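Local coordinates for protein acetaldehyde dehydrogenase (Acetylating) (Geobacillus thermoglucosidasius, PDB 5J78) that probably catalyses the NAD- and coenzyme A-dependent conversion of acetaldehyde to acetyl-CoA, as an acetylating member of the aldehyde dehydrogenase family, at residues 353-361 with 382-390. Residues are numbered along the deposited sequence; the frame is centred on the assembly and turned at random.
Sequences VGKEYPFSI and LAQKLLEVG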
ATOM      1  N   VAL A 353      34.220 -11.600  10.793  1.00 41.44           N
ATOM      2  CA  VAL A 353      32.857 -11.251  11.211  1.00 36.69           C
ATOM      3  C   VAL A 353      32.052 -10.719  10.026  1.00 30.42           C
ATOM      4  O   VAL A 353      32.521  -9.853   9.296  1.00 38.90           O
ATOM      5  CB  VAL A 353      32.880 -10.190  12.328  1.00 30.20           C
ATOM      6  CG1 VAL A 353      31.443  -9.809  12.794  1.00 36.88           C
ATOM      7  CG2 VAL A 353      33.729 -10.676  13.505  1.00 37.74           C
ATOM      8  N   GLY A 354      30.842 -11.230   9.825  1.00 27.92           N
ATOM      9  CA  GLY A 354      30.015 -10.754   8.734  1.00 25.28           C
ATOM     10  C   GLY A 354      28.949 -11.751   8.388  1.00 39.51           C
ATOM     11  O   GLY A 354      29.081 -12.923   8.708  1.00 37.92           O
ATOM     12  N   LYS A 355      27.899 -11.282   7.720  1.00 35.37           N
ATOM     13  CA  LYS A 355      26.749 -12.114   7.376  1.00 40.41           C
ATOM     14  C   LYS A 355      27.185 -13.308   6.534  1.00 41.61           C
ATOM     15  O   LYS A 355      26.485 -14.314   6.459  1.00 56.99           O
ATOM     16  CB  LYS A 355      25.681 -11.315   6.603  1.00 46.64           C
ATOM     17  CG  LYS A 355      25.455  -9.870   7.032  1.00 52.07           C
ATOM     18  CD  LYS A 355      24.459  -9.735   8.171  1.00 53.21           C
ATOM     19  CE  LYS A 355      24.559  -8.337   8.786  1.00 55.30           C
ATOM     20  NZ  LYS A 355      23.619  -8.125   9.925  1.00 72.42           N
ATOM     21  N   GLU A 356      28.346 -13.186   5.895  1.00 42.93           N
ATOM     22  CA  GLU A 356      28.826 -14.199   4.966  1.00 49.61           C
ATOM     23  C   GLU A 356      29.795 -15.158   5.640  1.00 39.35           C
ATOM     24  O   GLU A 356      30.335 -16.047   4.997  1.00 44.50           O
ATOM     25  CB  GLU A 356      29.491 -13.534   3.754  1.00 46.45           C
ATOM     26  CG  GLU A 356      30.877 -12.903   3.997  1.00 52.74           C
ATOM     27  CD  GLU A 356      30.833 -11.538   4.690  1.00 72.30           C
ATOM     28  OE1 GLU A 356      29.887 -11.260   5.464  1.00 58.44           O
ATOM     29  OE2 GLU A 356      31.761 -10.734   4.454  1.00 78.73           O
ATOM     30  N   TYR A 357      30.031 -14.929   6.930  1.00 40.11           N
ATOM     31  CA  TYR A 357      30.832 -15.806   7.776  1.00 32.51           C
ATOM     32  C   TYR A 357      29.893 -16.462   8.786  1.00 33.19           C
ATOM     33  O   TYR A 357      29.697 -15.952   9.894  1.00 24.73           O
ATOM     34  CB  TYR A 357      31.930 -15.029   8.473  1.00 32.05           C
ATOM     35  CG  TYR A 357      32.949 -14.480   7.508  1.00 49.54           C
ATOM     36  CD1 TYR A 357      34.035 -15.247   7.115  1.00 51.27           C
ATOM     37  CD2 TYR A 357      32.818 -13.206   6.970  1.00 41.91           C
ATOM     38  CE1 TYR A 357      34.969 -14.763   6.224  1.00 44.92           C
ATOM     39  CE2 TYR A 357      33.756 -12.711   6.073  1.00 46.93           C
ATOM     40  CZ  TYR A 357      34.828 -13.497   5.711  1.00 45.56           C
ATOM     41  OH  TYR A 357      35.762 -13.019   4.830  1.00 63.24           O
ATOM     42  N   PRO A 358      29.292 -17.592   8.391  1.00 30.97           N
ATOM     43  CA  PRO A 358      28.180 -18.180   9.145  1.00 27.25           C
ATOM     44  C   PRO A 358      28.457 -18.448  10.615  1.00 24.81           C
ATOM     45  O   PRO A 358      27.499 -18.561  11.385  1.00 28.22           O
ATOM     46  CB  PRO A 358      27.918 -19.486   8.404  1.00 32.26           C
ATOM     47  CG  PRO A 358      28.389 -19.221   7.010  1.00 42.30           C
ATOM     48  CD  PRO A 358      29.589 -18.362   7.168  1.00 37.16           C
ATOM     49  N   PHE A 359      29.715 -18.538  11.023  1.00 26.15           N
ATOM     50  CA  PHE A 359      29.986 -18.788  12.428  1.00 29.86           C
ATOM     51  C   PHE A 359      29.906 -17.492  13.241  1.00 23.81           C
ATOM     52  O   PHE A 359      29.800 -17.534  14.464  1.00 21.49           O
ATOM     53  CB  PHE A 359      31.347 -19.467  12.601  1.00 36.78           C
ATOM     54  CG  PHE A 359      31.319 -20.947  12.324  1.00 27.58           C
ATOM     55  CD1 PHE A 359      30.883 -21.831  13.288  1.00 24.75           C
ATOM     56  CD2 PHE A 359      31.721 -21.451  11.100  1.00 33.87           C
ATOM     57  CE1 PHE A 359      30.848 -23.208  13.039  1.00 20.33           C
ATOM     58  CE2 PHE A 359      31.685 -22.815  10.851  1.00 42.94           C
ATOM     59  CZ  PHE A 359      31.238 -23.689  11.826  1.00 30.16           C
ATOM     60  N   SER A 360      29.935 -16.347  12.570  1.00 26.65           N
ATOM     61  CA  SER A 360      29.890 -15.067  13.273  1.00 27.00           C
ATOM     62  C   SER A 360      28.458 -14.562  13.508  1.00 20.06           C
ATOM     63  O   SER A 360      28.278 -13.623  14.279  1.00 27.16           O
ATOM     64  CB  SER A 360      30.669 -13.996  12.513  1.00 33.96           C
ATOM     65  OG  SER A 360      30.003 -13.656  11.318  1.00 32.10           O
ATOM     66  N   ILE A 361      27.461 -15.167  12.854  1.00 20.55           N
ATOM     67  CA  ILE A 361      26.067 -14.738  13.024  1.00 25.10           C
ATOM     68  C   ILE A 361      25.401 -15.436  14.211  1.00 27.11           C
ATOM     69  O   ILE A 361      26.018 -16.289  14.889  1.00 21.96           O
ATOM     70  CB  ILE A 361      25.222 -14.977  11.734  1.00 24.03           C
ATOM     71  CG1 ILE A 361      24.941 -16.472  11.469  1.00 24.58           C
ATOM     72  CG2 ILE A 361      25.920 -14.354  10.536  1.00 30.89           C
ATOM     73  CD1 ILE A 361      23.783 -16.726  10.500  1.00 20.37           C
ATOM     74  N   LEU A 382      35.867  -6.146  18.350  1.00 33.93           N
ATOM     75  CA  LEU A 382      35.200  -7.351  17.831  1.00 27.71           C
ATOM     76  C   LEU A 382      33.750  -7.453  18.334  1.00 20.06           C
ATOM     77  O   LEU A 382      32.838  -7.763  17.572  1.00 24.95           O
ATOM     78  CB  LEU A 382      35.954  -8.626  18.232  1.00 35.95           C
ATOM     79  CG  LEU A 382      37.118  -9.088  17.359  1.00 31.91           C
ATOM     80  CD1 LEU A 382      37.720 -10.299  18.014  1.00 36.24           C
ATOM     81  CD2 LEU A 382      36.673  -9.397  15.937  1.00 33.46           C
ATOM     82  N   ALA A 383      33.565  -7.224  19.628  1.00 19.31           N
ATOM     83  CA  ALA A 383      32.225  -7.176  20.204  1.00 30.29           C
ATOM     84  C   ALA A 383      31.353  -6.219  19.393  1.00 24.37           C
ATOM     85  O   ALA A 383      30.219  -6.541  19.030  1.00 25.89           O
ATOM     86  CB  ALA A 383      32.280  -6.746  21.663  1.00 19.90           C
ATOM     87  N   GLN A 384      31.899  -5.051  19.072  1.00 26.91           N
ATOM     88  CA  GLN A 384      31.129  -4.036  18.352  1.00 23.61           C
ATOM     89  C   GLN A 384      30.724  -4.565  16.982  1.00 22.42           C
ATOM     90  O   GLN A 384      29.558  -4.442  16.582  1.00 21.54           O
ATOM     91  CB  GLN A 384      31.931  -2.723  18.242  1.00 26.55           C
ATOM     92  CG  GLN A 384      31.254  -1.648  17.434  1.00 34.51           C
ATOM     93  CD  GLN A 384      29.965  -1.173  18.071  1.00 49.26           C
ATOM     94  OE1 GLN A 384      29.783  -1.254  19.293  1.00 35.44           O
ATOM     95  NE2 GLN A 384      29.061  -0.675  17.242  1.00 39.96           N
ATOM     96  N   LYS A 385      31.662  -5.208  16.287  1.00 31.12           N
ATOM     97  CA  LYS A 385      31.385  -5.791  14.961  1.00 27.55           C
ATOM     98  C   LYS A 385      30.371  -6.944  14.977  1.00 23.03           C
ATOM     99  O   LYS A 385      29.553  -7.079  14.066  1.00 22.15           O
ATOM    100  CB  LYS A 385      32.681  -6.299  14.337  1.00 31.92           C
ATOM    101  CG  LYS A 385      33.620  -5.224  13.801  1.00 41.78           C
ATOM    102  CD  LYS A 385      34.558  -5.832  12.754  1.00 61.06           C
ATOM    103  CE  LYS A 385      35.680  -4.886  12.344  1.00 63.07           C
ATOM    104  NZ  LYS A 385      36.733  -4.798  13.395  1.00 65.79           N
ATOM    105  N   LEU A 386      30.461  -7.802  15.990  1.00 22.75           N
ATOM    106  CA  LEU A 386      29.505  -8.893  16.151  1.00 23.06           C
ATOM    107  C   LEU A 386      28.080  -8.370  16.418  1.00 18.35           C
ATOM    108  O   LEU A 386      27.115  -8.878  15.853  1.00 19.69           O
ATOM    109  CB  LEU A 386      29.981  -9.814  17.277  1.00 24.56           C
ATOM    110  CG  LEU A 386      31.256 -10.570  16.855  1.00 17.25           C
ATOM    111  CD1 LEU A 386      32.113 -10.994  18.034  1.00 23.53           C
ATOM    112  CD2 LEU A 386      30.900 -11.760  16.003  1.00 22.72           C
ATOM    113  N   LEU A 387      27.951  -7.341  17.255  1.00 20.24           N
ATOM    114  CA  LEU A 387      26.638  -6.759  17.536  1.00 19.22           C
ATOM    115  C   LEU A 387      26.030  -6.197  16.261  1.00 23.70           C
ATOM    116  O   LEU A 387      24.838  -6.333  16.026  1.00 25.49           O
ATOM    117  CB  LEU A 387      26.747  -5.690  18.600  1.00 16.95           C
ATOM    118  CG  LEU A 387      27.087  -6.249  19.973  1.00 18.48           C
ATOM    119  CD1 LEU A 387      27.397  -5.113  20.900  1.00 20.49           C
ATOM    120  CD2 LEU A 387      25.962  -7.141  20.543  1.00 20.40           C
ATOM    121  N   GLU A 388      26.865  -5.610  15.414  1.00 24.20           N
ATOM    122  CA  GLU A 388      26.388  -5.062  14.155  1.00 19.85           C
ATOM    123  C   GLU A 388      25.882  -6.139  13.197  1.00 28.41           C
ATOM    124  O   GLU A 388      25.083  -5.843  12.313  1.00 27.44           O
ATOM    125  CB  GLU A 388      27.500  -4.224  13.521  1.00 23.88           C
ATOM    126  CG  GLU A 388      27.767  -2.985  14.366  1.00 36.77           C
ATOM    127  CD  GLU A 388      28.956  -2.157  13.928  1.00 57.26           C
ATOM    128  OE1 GLU A 388      29.860  -2.690  13.243  1.00 67.10           O
ATOM    129  OE2 GLU A 388      28.982  -0.958  14.291  1.00 45.41           O
ATOM    130  N   VAL A 389      26.305  -7.389  13.380  1.00 24.53           N
ATOM    131  CA  VAL A 389      25.696  -8.500  12.626  1.00 28.35           C
ATOM    132  C   VAL A 389      24.443  -9.050  13.347  1.00 28.66           C
ATOM    133  O   VAL A 389      24.371 -10.236  13.669  1.00 56.28           O
ATOM    134  CB  VAL A 389      26.704  -9.680  12.396  1.00 30.32           C
ATOM    135  CG1 VAL A 389      26.183 -10.635  11.333  1.00 31.29           C
ATOM    136  CG2 VAL A 389      28.055  -9.166  11.967  1.00 32.42           C
ATOM    137  N   GLY A 390      23.481  -8.192  13.644  1.00 30.42           N
ATOM    138  CA  GLY A 390      22.191  -8.643  14.152  1.00 26.60           C
ATOM    139  C   GLY A 390      22.072  -8.872  15.654  1.00 19.61           C
ATOM    140  O   GLY A 390      21.362  -9.786  16.076  1.00 24.52           O
TER
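Val353 and Val389 carry this contact: CG1 of Val353, trans to its backbone N (chi1 -180°), is turned onto CG2 of Val389, the branch anti to that residue's carbonyl carbon. The two methyls meet at 3.5 Å, the side chains crossing at a slant. The same CG1 of Val353 also rests on the helix, 3.6 Å from Lys385 O, while CG2 of Val353 reaches CD2 of Leu382, one turn earlier. Leu386 comes across Val353 at roughly a right angle, its CD2 lying 3.8 Å from Val353 CG1 and 3.6 Å from the carbonyl O of Ser360. The other branch of Val389, CG1, is shared by Ile361 CG2, at 3.8 Å, and by the aliphatic part of Lys355, whose chain bends at chi2 and runs past the valine in the opposite direction. Lys355 NZ ends beside Val389 CA, 3.6 Å from Glu388 O, without a hydrogen bond.

Behind this apolar face, Ser360 ties the loop together. Its OG accepts a nearly straight bond from Gly354 N (167°) and donates to a lone pair of Tyr357 O, 2.7 Å away and in the carbonyl plane; Ser360 N bonds to that same oxygen. An alanine at Ser360 would lose both hydroxyl bonds and would be likely to leave Gly354 N without its mate and the loop beside Val353 less firmly held.

The loop between strands 345-349 and 367-373 is thus packed on the C-terminal half of helix 376-388 and the turn that follows, at the parallel sheet of this aldehyde dehydrogenase fold. Asn243 ND2 bridges the carbonyls of Ser360 and Leu386. With no direct hydrogen bond between 353-361 and 382-390, their direct fit rests on apolar branches, with Asn243 adding a polar link and the Ser360 bonds shaping the loop.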